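Local coordinates for protein cysteine desulfurase (Stenotrophomonas maltophilia, PDB 6WCI) that probably removes sulfur from L-cysteine with the help of pyridoxal 5'-phosphate, yielding L-alanine and passing the sulfur to a carrier, at residues Y47-N50 with A51-G54; A258-E261 with H262-M266; Y405-H408 with A409-E412. All coordinates share one frame; numbering follows the deposited sequence.

Interaction 1. Residues Y47-N50 with A51-G54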
ATOM      1  N   TYR B  47      10.506  21.186 -13.255  1.00 48.04           N
ATOM      2  CA  TYR B  47       9.658  20.523 -12.267  1.00 44.68           C
ATOM      3  C   TYR B  47       9.931  21.125 -10.894  1.00 46.02           C
ATOM      4  O   TYR B  47      10.877  20.741 -10.206  1.00 47.91           O
ATOM      5  CB  TYR B  47       9.892  19.016 -12.270  1.00 39.10           C
ATOM      6  CG  TYR B  47       8.935  18.281 -11.356  1.00 41.78           C
ATOM      7  CD1 TYR B  47       7.640  17.996 -11.766  1.00 44.12           C
ATOM      8  CD2 TYR B  47       9.317  17.894 -10.076  1.00 41.41           C
ATOM      9  CE1 TYR B  47       6.753  17.330 -10.933  1.00 39.30           C
ATOM     10  CE2 TYR B  47       8.430  17.210  -9.230  1.00 37.06           C
ATOM     11  CZ  TYR B  47       7.152  16.943  -9.672  1.00 36.84           C
ATOM     12  OH  TYR B  47       6.248  16.300  -8.848  1.00 40.59           O
ATOM     13  N   PHE B  48       9.098  22.073 -10.493  1.00 44.99           N
ATOM     14  CA  PHE B  48       9.210  22.736  -9.197  1.00 51.01           C
ATOM     15  C   PHE B  48       8.055  22.318  -8.293  1.00 50.55           C
ATOM     16  O   PHE B  48       7.543  23.115  -7.504  1.00 48.65           O
ATOM     17  CB  PHE B  48       9.255  24.257  -9.351  1.00 51.49           C
ATOM     18  CG  PHE B  48      10.609  24.807  -9.792  1.00 54.85           C
ATOM     19  CD1 PHE B  48      11.678  23.965 -10.072  1.00 54.23           C
ATOM     20  CD2 PHE B  48      10.801  26.174  -9.914  1.00 53.76           C
ATOM     21  CE1 PHE B  48      12.910  24.488 -10.472  1.00 56.88           C
ATOM     22  CE2 PHE B  48      12.025  26.701 -10.308  1.00 54.11           C
ATOM     23  CZ  PHE B  48      13.079  25.859 -10.588  1.00 57.04           C
ATOM     24  N   ASP B  49       7.623  21.055  -8.410  1.00 44.22           N
ATOM     25  CA  ASP B  49       6.549  20.511  -7.582  1.00 45.82           C
ATOM     26  C   ASP B  49       7.022  19.280  -6.810  1.00 47.26           C
ATOM     27  O   ASP B  49       6.289  18.302  -6.645  1.00 42.96           O
ATOM     28  CB  ASP B  49       5.321  20.176  -8.429  1.00 44.29           C
ATOM     29  CG  ASP B  49       4.061  20.046  -7.597  1.00 47.79           C
ATOM     30  OD1 ASP B  49       4.024  20.643  -6.507  1.00 47.67           O
ATOM     31  OD2 ASP B  49       3.118  19.327  -8.013  1.00 48.18           O
ATOM     32  N   ASN B  50       8.258  19.327  -6.309  1.00 49.89           N
ATOM     33  CA  ASN B  50       8.851  18.166  -5.655  1.00 48.73           C
ATOM     34  C   ASN B  50       8.198  17.864  -4.315  1.00 47.01           C
ATOM     35  O   ASN B  50       8.201  16.709  -3.878  1.00 46.57           O
ATOM     36  CB  ASN B  50      10.343  18.386  -5.468  1.00 41.00           C
ATOM     37  CG  ASN B  50      11.059  18.482  -6.773  1.00 48.83           C
ATOM     38  OD1 ASN B  50      11.218  17.476  -7.466  1.00 40.42           O
ATOM     39  ND2 ASN B  50      11.472  19.694  -7.145  1.00 48.11           N
ATOM     40  N   ALA B  51       7.652  18.878  -3.648  1.00 49.24           N
ATOM     41  CA  ALA B  51       6.942  18.644  -2.398  1.00 44.65           C
ATOM     42  C   ALA B  51       5.650  17.869  -2.613  1.00 53.52           C
ATOM     43  O   ALA B  51       5.152  17.250  -1.668  1.00 54.40           O
ATOM     44  CB  ALA B  51       6.660  19.977  -1.701  1.00 47.84           C
ATOM     45  N   ASN B  52       5.102  17.881  -3.831  1.00 42.65           N
ATOM     46  CA  ASN B  52       3.946  17.045  -4.137  1.00 46.72           C
ATOM     47  C   ASN B  52       4.361  15.585  -4.290  1.00 46.18           C
ATOM     48  O   ASN B  52       3.760  14.688  -3.684  1.00 41.67           O
ATOM     49  CB  ASN B  52       3.269  17.545  -5.411  1.00 48.13           C
ATOM     50  CG  ASN B  52       1.771  17.348  -5.390  1.00 56.24           C
ATOM     51  OD1 ASN B  52       1.241  16.596  -4.566  1.00 54.70           O
ATOM     52  ND2 ASN B  52       1.076  18.020  -6.298  1.00 59.17           N
ATOM     53  N   THR B  53       5.386  15.336  -5.103  1.00 42.44           N
ATOM     54  CA  THR B  53       6.073  14.055  -5.209  1.00 41.57           C
ATOM     55  C   THR B  53       7.423  14.303  -5.869  1.00 44.83           C
ATOM     56  O   THR B  53       7.570  15.214  -6.689  1.00 49.80           O
ATOM     57  CB  THR B  53       5.275  13.021  -6.015  1.00 40.61           C
ATOM     58  OG1 THR B  53       5.838  11.723  -5.800  1.00 35.98           O
ATOM     59  CG2 THR B  53       5.349  13.317  -7.518  1.00 40.06           C
ATOM     60  N   GLY B  54       8.410  13.485  -5.503  1.00 42.38           N
ATOM     61  CA  GLY B  54       9.730  13.612  -6.077  1.00 36.71           C
ATOM     62  C   GLY B  54       9.938  12.726  -7.301  1.00 39.45           C
ATOM     63  O   GLY B  54       9.210  11.772  -7.551  1.00 40.61           O
TER
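Y47 and T53 meet across a tight bend of the loop, the phenol hydroxyl OH giving a 2.8 Å hydrogen bond to the carbonyl oxygen O of T53. With CG anti to the backbone N (chi1 -174°), the Y47 ring reaches across the bend and T53 O lies at its edge, near its plane; the T53 methyl CG2 lies 3.4 Å from Y47 OH. This is the densely packed half. D49 ties off the bend through its backbone: its O receives N52 N at 3.1 Å, and T53 N only weakly. N50 is turned out of the bend, and its OD1 probably bonds Y405 OH.

The other half is looser. N52, the partly exposed residue of the contact, sends ND2 to D49 OD2 at 3.0 Å, meeting the carboxylate on its syn side with the two flat groups 69° apart. That same OD2 also accepts from H80 of the second subunit, so D49 links the bend to the dimer interface, while the charge of R399 is only a long, weak partner of OD1.

The bend follows strand 43-47 and precedes helix 58-70. F48 and A51 hold it to strand 397-401, Y47 leans on strand 376-381, and T53 OG1 bonds H245, next to the cofactor-bearing K246.

Interaction 2. Residues A258-E261 with H262-M266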
ATOM      1  N   ALA B 258       9.219   3.675  15.684  1.00 39.61           N
ATOM      2  CA  ALA B 258       8.679   3.873  17.022  1.00 42.37           C
ATOM      3  C   ALA B 258       9.649   3.305  18.042  1.00 45.09           C
ATOM      4  O   ALA B 258      10.414   2.385  17.746  1.00 41.56           O
ATOM      5  CB  ALA B 258       7.304   3.203  17.191  1.00 39.94           C
ATOM      6  N   ARG B 259       9.603   3.856  19.253  1.00 35.43           N
ATOM      7  CA  ARG B 259      10.301   3.226  20.360  1.00 37.11           C
ATOM      8  C   ARG B 259       9.812   1.793  20.530  1.00 35.93           C
ATOM      9  O   ARG B 259       8.631   1.497  20.328  1.00 37.77           O
ATOM     10  CB  ARG B 259      10.082   4.023  21.643  1.00 40.49           C
ATOM     11  CG  ARG B 259      10.485   5.483  21.495  1.00 48.29           C
ATOM     12  CD  ARG B 259      10.091   6.255  22.712  1.00 52.72           C
ATOM     13  NE  ARG B 259      10.609   5.628  23.918  1.00 53.16           N
ATOM     14  CZ  ARG B 259      11.779   5.935  24.466  1.00 62.82           C
ATOM     15  NH1 ARG B 259      12.552   6.857  23.901  1.00 53.84           N
ATOM     16  NH2 ARG B 259      12.177   5.324  25.578  1.00 69.03           N
ATOM     17  N   ARG B 260      10.739   0.898  20.890  1.00 42.16           N
ATOM     18  CA  ARG B 260      10.407  -0.521  20.997  1.00 42.49           C
ATOM     19  C   ARG B 260       9.314  -0.765  22.032  1.00 44.56           C
ATOM     20  O   ARG B 260       8.447  -1.629  21.836  1.00 39.12           O
ATOM     21  CB  ARG B 260      11.656  -1.329  21.361  1.00 45.52           C
ATOM     22  CG  ARG B 260      11.416  -2.843  21.411  1.00 46.32           C
ATOM     23  CD  ARG B 260      11.282  -3.355  20.001  1.00 51.31           C
ATOM     24  NE  ARG B 260      10.744  -4.705  19.898  1.00 54.88           N
ATOM     25  CZ  ARG B 260      10.501  -5.295  18.735  1.00 50.19           C
ATOM     26  NH1 ARG B 260      10.759  -4.638  17.605  1.00 44.71           N
ATOM     27  NH2 ARG B 260      10.002  -6.521  18.697  1.00 47.50           N
ATOM     28  N   GLU B 261       9.343  -0.020  23.143  1.00 38.42           N
ATOM     29  CA  GLU B 261       8.347  -0.213  24.199  1.00 43.98           C
ATOM     30  C   GLU B 261       6.929   0.024  23.690  1.00 43.91           C
ATOM     31  O   GLU B 261       5.989  -0.631  24.150  1.00 44.78           O
ATOM     32  CB  GLU B 261       8.638   0.712  25.386  1.00 45.98           C
ATOM     33  CG  GLU B 261       8.497   2.188  25.055  1.00 50.41           C
ATOM     34  CD  GLU B 261       8.604   3.095  26.265  1.00 59.27           C
ATOM     35  OE1 GLU B 261       8.215   2.671  27.373  1.00 64.45           O
ATOM     36  OE2 GLU B 261       9.078   4.240  26.099  1.00 61.85           O
ATOM     37  N   HIS B 262       6.753   0.951  22.745  1.00 43.17           N
ATOM     38  CA  HIS B 262       5.423   1.194  22.197  1.00 36.76           C
ATOM     39  C   HIS B 262       5.010   0.079  21.251  1.00 36.80           C
ATOM     40  O   HIS B 262       3.866  -0.388  21.296  1.00 36.97           O
ATOM     41  CB  HIS B 262       5.384   2.545  21.484  1.00 35.85           C
ATOM     42  CG  HIS B 262       5.674   3.704  22.386  1.00 43.06           C
ATOM     43  ND1 HIS B 262       5.398   3.680  23.734  1.00 45.87           N
ATOM     44  CD2 HIS B 262       6.230   4.915  22.137  1.00 38.09           C
ATOM     45  CE1 HIS B 262       5.766   4.829  24.278  1.00 41.12           C
ATOM     46  NE2 HIS B 262       6.272   5.595  23.329  1.00 40.63           N
ATOM     47  N   LEU B 263       5.919  -0.357  20.380  1.00 31.56           N
ATOM     48  CA  LEU B 263       5.551  -1.402  19.434  1.00 33.50           C
ATOM     49  C   LEU B 263       5.144  -2.678  20.162  1.00 32.74           C
ATOM     50  O   LEU B 263       4.245  -3.400  19.714  1.00 33.46           O
ATOM     51  CB  LEU B 263       6.702  -1.679  18.469  1.00 32.00           C
ATOM     52  CG  LEU B 263       7.062  -0.598  17.446  1.00 38.93           C
ATOM     53  CD1 LEU B 263       8.403  -0.924  16.818  1.00 42.31           C
ATOM     54  CD2 LEU B 263       5.983  -0.481  16.379  1.00 34.02           C
ATOM     55  N   ASP B 264       5.784  -2.971  21.293  1.00 36.81           N
ATOM     56  CA  ASP B 264       5.419  -4.185  22.018  1.00 38.23           C
ATOM     57  C   ASP B 264       4.065  -4.038  22.707  1.00 38.60           C
ATOM     58  O   ASP B 264       3.262  -4.977  22.705  1.00 37.21           O
ATOM     59  CB  ASP B 264       6.510  -4.552  23.025  1.00 42.25           C
ATOM     60  CG  ASP B 264       7.799  -5.012  22.355  1.00 45.79           C
ATOM     61  OD1 ASP B 264       7.760  -5.380  21.161  1.00 45.31           O
ATOM     62  OD2 ASP B 264       8.849  -5.018  23.028  1.00 48.39           O
ATOM     63  N   ALA B 265       3.782  -2.866  23.286  1.00 36.26           N
ATOM     64  CA  ALA B 265       2.542  -2.679  24.031  1.00 37.93           C
ATOM     65  C   ALA B 265       1.328  -2.477  23.127  1.00 39.22           C
ATOM     66  O   ALA B 265       0.208  -2.794  23.537  1.00 41.79           O
ATOM     67  CB  ALA B 265       2.678  -1.490  24.986  1.00 42.18           C
ATOM     68  N   MET B 266       1.519  -1.946  21.918  1.00 34.13           N
ATOM     69  CA  MET B 266       0.394  -1.622  21.048  1.00 34.46           C
ATOM     70  C   MET B 266      -0.268  -2.893  20.517  1.00 40.03           C
ATOM     71  O   MET B 266       0.425  -3.823  20.090  1.00 39.29           O
ATOM     72  CB  MET B 266       0.861  -0.782  19.862  1.00 28.77           C
ATOM     73  CG  MET B 266       1.134   0.696  20.187  1.00 32.20           C
ATOM     74  SD  MET B 266       2.138   1.507  18.913  1.00 41.64           S
ATOM     75  CE  MET B 266       1.161   1.290  17.440  1.00 41.05           C
TER
HETATM   76  O   HOH W   1       4.276   1.890  25.376  1.00 43.57           O
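The carboxylate of E261 and the imidazole of H262 form an offset stack, their planes only 1° apart, and the two side chains run side by side in the same direction. One face of the ring carries E261 CG, which makes a CH-pi contact 4.0 Å from the ring centroid, displaced toward the rim. At the ring edge, in plane, a water lies 2.7 Å from H262 ND1 and weakly bonds the carbonyl oxygen of E261. NE2 is bonded to D238, so both ring nitrogens have partners and the rotation of the ring is fixed. E261 reaches this position because its CG sits between the backbone N and carbonyl carbon (chi1 65°), with an extended chain beyond.

The far end of E261 is drawn to R259. OE2 uses its anti lone pair to take NE of R259 at 3.0 Å in a salt bridge, the acceptor slightly out of the guanidinium plane, and R259 CD comes obliquely to 3.9 Å from H262 NE2. The carboxylates of D238, bonded to NE2, and of E261, offset beside the imidazole, would probably favour a protonated ring, with R259 acting against it.

On another side of the helix R260, bent at chi2, brings NE to OD1 of D264 at 3.3 Å as a salt bridge, with the two planes 80° apart. On the buried side, A258 CB touches L263 CG at 3.8 Å, an apolar contact.

R259 is the N-cap of helix 260-265, which directly follows strand 254-258 of the seven-stranded sheet. A258 and H262 pack on F239 of strand 239-243, H262 meets W125 of helix 114-126 edge to face, and K292 bonds the carbonyl oxygens of L263 and M266.

Interaction 3. Residues Y405-H408 with A409-E412. With SO4 (sulfate ion), chain E.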
ATOM      1  N   TYR B 405      18.313  17.985  -7.626  1.00 54.59           N
ATOM      2  CA  TYR B 405      18.508  17.828  -9.064  1.00 51.66           C
ATOM      3  C   TYR B 405      17.980  19.006  -9.877  1.00 46.46           C
ATOM      4  O   TYR B 405      18.139  19.015 -11.100  1.00 46.67           O
ATOM      5  CB  TYR B 405      17.864  16.522  -9.565  1.00 50.25           C
ATOM      6  CG  TYR B 405      16.463  16.268  -9.070  1.00 47.18           C
ATOM      7  CD1 TYR B 405      15.385  16.972  -9.575  1.00 41.75           C
ATOM      8  CD2 TYR B 405      16.214  15.289  -8.111  1.00 49.43           C
ATOM      9  CE1 TYR B 405      14.096  16.740  -9.113  1.00 43.82           C
ATOM     10  CE2 TYR B 405      14.936  15.046  -7.641  1.00 46.22           C
ATOM     11  CZ  TYR B 405      13.875  15.764  -8.150  1.00 45.70           C
ATOM     12  OH  TYR B 405      12.592  15.525  -7.676  1.00 38.01           O
ATOM     13  N   ASN B 406      17.345  19.988  -9.247  1.00 55.07           N
ATOM     14  CA  ASN B 406      17.095  21.236  -9.944  1.00 49.87           C
ATOM     15  C   ASN B 406      18.397  22.024 -10.057  1.00 60.22           C
ATOM     16  O   ASN B 406      19.400  21.712  -9.408  1.00 60.35           O
ATOM     17  CB  ASN B 406      16.032  22.060  -9.221  1.00 66.58           C
ATOM     18  CG  ASN B 406      14.667  21.413  -9.268  1.00 63.84           C
ATOM     19  OD1 ASN B 406      14.062  21.137  -8.228  1.00 48.20           O
ATOM     20  ND2 ASN B 406      14.169  21.170 -10.481  1.00 48.52           N
ATOM     21  N   THR B 407      18.381  23.060 -10.895  1.00 58.63           N
ATOM     22  CA  THR B 407      19.582  23.822 -11.203  1.00 59.26           C
ATOM     23  C   THR B 407      19.335  25.315 -11.026  1.00 63.46           C
ATOM     24  O   THR B 407      18.192  25.784 -11.003  1.00 58.77           O
ATOM     25  CB  THR B 407      20.064  23.564 -12.638  1.00 60.11           C
ATOM     26  OG1 THR B 407      19.133  24.143 -13.560  1.00 56.46           O
ATOM     27  CG2 THR B 407      20.179  22.064 -12.907  1.00 53.24           C
ATOM     28  N   HIS B 408      20.437  26.062 -10.907  1.00 63.96           N
ATOM     29  CA  HIS B 408      20.350  27.521 -10.857  1.00 65.23           C
ATOM     30  C   HIS B 408      19.833  28.091 -12.168  1.00 65.12           C
ATOM     31  O   HIS B 408      19.107  29.093 -12.167  1.00 65.66           O
ATOM     32  CB  HIS B 408      21.717  28.108 -10.519  1.00 65.15           C
ATOM     33  CG  HIS B 408      22.170  27.797  -9.129  1.00 68.09           C
ATOM     34  ND1 HIS B 408      21.553  28.321  -8.012  1.00 65.45           N
ATOM     35  CD2 HIS B 408      23.170  27.007  -8.670  1.00 65.15           C
ATOM     36  CE1 HIS B 408      22.151  27.866  -6.926  1.00 64.99           C
ATOM     37  NE2 HIS B 408      23.135  27.066  -7.296  1.00 70.75           N
ATOM     38  N   ALA B 409      20.171  27.442 -13.287  1.00 63.13           N
ATOM     39  CA  ALA B 409      19.648  27.847 -14.585  1.00 63.75           C
ATOM     40  C   ALA B 409      18.129  27.741 -14.627  1.00 68.80           C
ATOM     41  O   ALA B 409      17.445  28.655 -15.104  1.00 64.33           O
ATOM     42  CB  ALA B 409      20.282  26.997 -15.685  1.00 62.60           C
ATOM     43  N   GLU B 410      17.579  26.624 -14.131  1.00 60.37           N
ATOM     44  CA  GLU B 410      16.127  26.496 -14.053  1.00 59.49           C
ATOM     45  C   GLU B 410      15.516  27.609 -13.216  1.00 61.27           C
ATOM     46  O   GLU B 410      14.457  28.142 -13.564  1.00 61.97           O
ATOM     47  CB  GLU B 410      15.738  25.138 -13.468  1.00 56.71           C
ATOM     48  CG  GLU B 410      15.824  23.975 -14.450  1.00 54.74           C
ATOM     49  CD  GLU B 410      15.550  22.669 -13.752  1.00 53.72           C
ATOM     50  OE1 GLU B 410      15.684  22.652 -12.508  1.00 55.00           O
ATOM     51  OE2 GLU B 410      15.190  21.674 -14.427  1.00 53.67           O
ATOM     52  N   ILE B 411      16.152  27.949 -12.092  1.00 62.06           N
ATOM     53  CA  ILE B 411      15.675  29.062 -11.268  1.00 72.25           C
ATOM     54  C   ILE B 411      15.539  30.323 -12.112  1.00 66.50           C
ATOM     55  O   ILE B 411      14.520  31.021 -12.058  1.00 67.54           O
ATOM     56  CB  ILE B 411      16.612  29.292 -10.066  1.00 67.96           C
ATOM     57  CG1 ILE B 411      16.495  28.146  -9.059  1.00 62.37           C
ATOM     58  CG2 ILE B 411      16.294  30.631  -9.375  1.00 67.24           C
ATOM     59  CD1 ILE B 411      17.581  28.137  -8.007  1.00 62.84           C
ATOM     60  N   GLU B 412      16.554  30.616 -12.929  1.00 67.75           N
ATOM     61  CA  GLU B 412      16.501  31.825 -13.749  0.62 70.08           C
ATOM     62  C   GLU B 412      15.424  31.712 -14.823  1.00 70.24           C
ATOM     63  O   GLU B 412      14.665  32.663 -15.043  1.00 71.32           O
ATOM     64  CB  GLU B 412      17.868  32.108 -14.374  0.62 71.30           C
ATOM     65  CG  GLU B 412      18.963  32.470 -13.368  0.62 75.17           C
ATOM     66  CD  GLU B 412      18.710  33.794 -12.645  0.62 82.51           C
ATOM     67  OE1 GLU B 412      19.257  33.985 -11.539  0.62 82.89           O
ATOM     68  OE2 GLU B 412      17.967  34.644 -13.178  0.62 93.91           O
TER
HETATM   69  S   SO4 E 502      23.825  24.333 -11.360  1.00 82.35           S
HETATM   70  O1  SO4 E 502      23.907  22.963 -11.858  1.00 89.67           O
HETATM   71  O2  SO4 E 502      22.667  24.469 -10.486  1.00 85.18           O
HETATM   72  O3  SO4 E 502      23.669  25.262 -12.484  1.00 74.04           O
HETATM   73  O4  SO4 E 502      25.043  24.606 -10.598  1.00 82.12           O
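T407 and E410 cross at about a right angle and exchange bonds in both directions. T407 OG1 accepts the backbone N of E410 at 3.0 Å along a nearly straight N-H line (166°), while E410 OE1 accepts the backbone N of T407 at 3.2 Å. The threonine hydroxyl is placed for this by its first torsion (chi1 69°), which sets OG1 between the backbone N and the carbonyl carbon, facing the first turn. The E410 chain, extended beyond CG, folds back along that turn toward the preceding loop.

There OE1 has a second donor, N406 ND2, at 2.9 Å. The N406 side chain also stands roughly perpendicular to the glutamate, with amide and carboxylate planes 50° apart; ND2 comes on the syn side, whereas T407 N arrives from above the carboxylate plane, on the opposite face. Two donors thus grip one oxygen, and OE2 is paired with R30 in a salt bridge, so the buried carboxylate is held at both oxygens. N406 OD1 in turn bonds the backbone of A403.

H408 and I411 lie side by side and point the same way, I411 CD1 coming to 4.0 Å from H408 ND1, which is itself bonded to H331 of helix 318-336. L328 of that helix packs against both. A sulfate, probably from the crystallisation liquor, takes H408 N through its O2 at 2.8 Å and is also bonded by R324; its O4 lies in the plane of the imidazole, at the ring edge.

The reciprocal T407 and E410 bonds form a capping box, with T407 as N-cap of helix 408-422 and N406 and R30 reinforcing its carboxylate; the anion sits at the N-terminus of that helix, where backbone N-H groups commonly receive one.

Interactions 1 and 3 touch through the probable hydrogen bond between N50 and Y405, and their centres are about 14 Å apart on the same side of the chain's centre. Interaction 2 lies on the opposite side, its centre about 33 Å from that of interaction 1 and about 44 Å from that of interaction 3. Interaction 1 is the buried one, a loop bend held by backbone and side-chain hydrogen bonds, with the D49 carboxylate reaching the second subunit. The other two are partly buried helix starts: 258-266 joins a short helix to the seven-stranded sheet and relies on salt bridges and a carboxylate-imidazole stack, whereas 405-412 opens the last helix with a capping box and a bound anion.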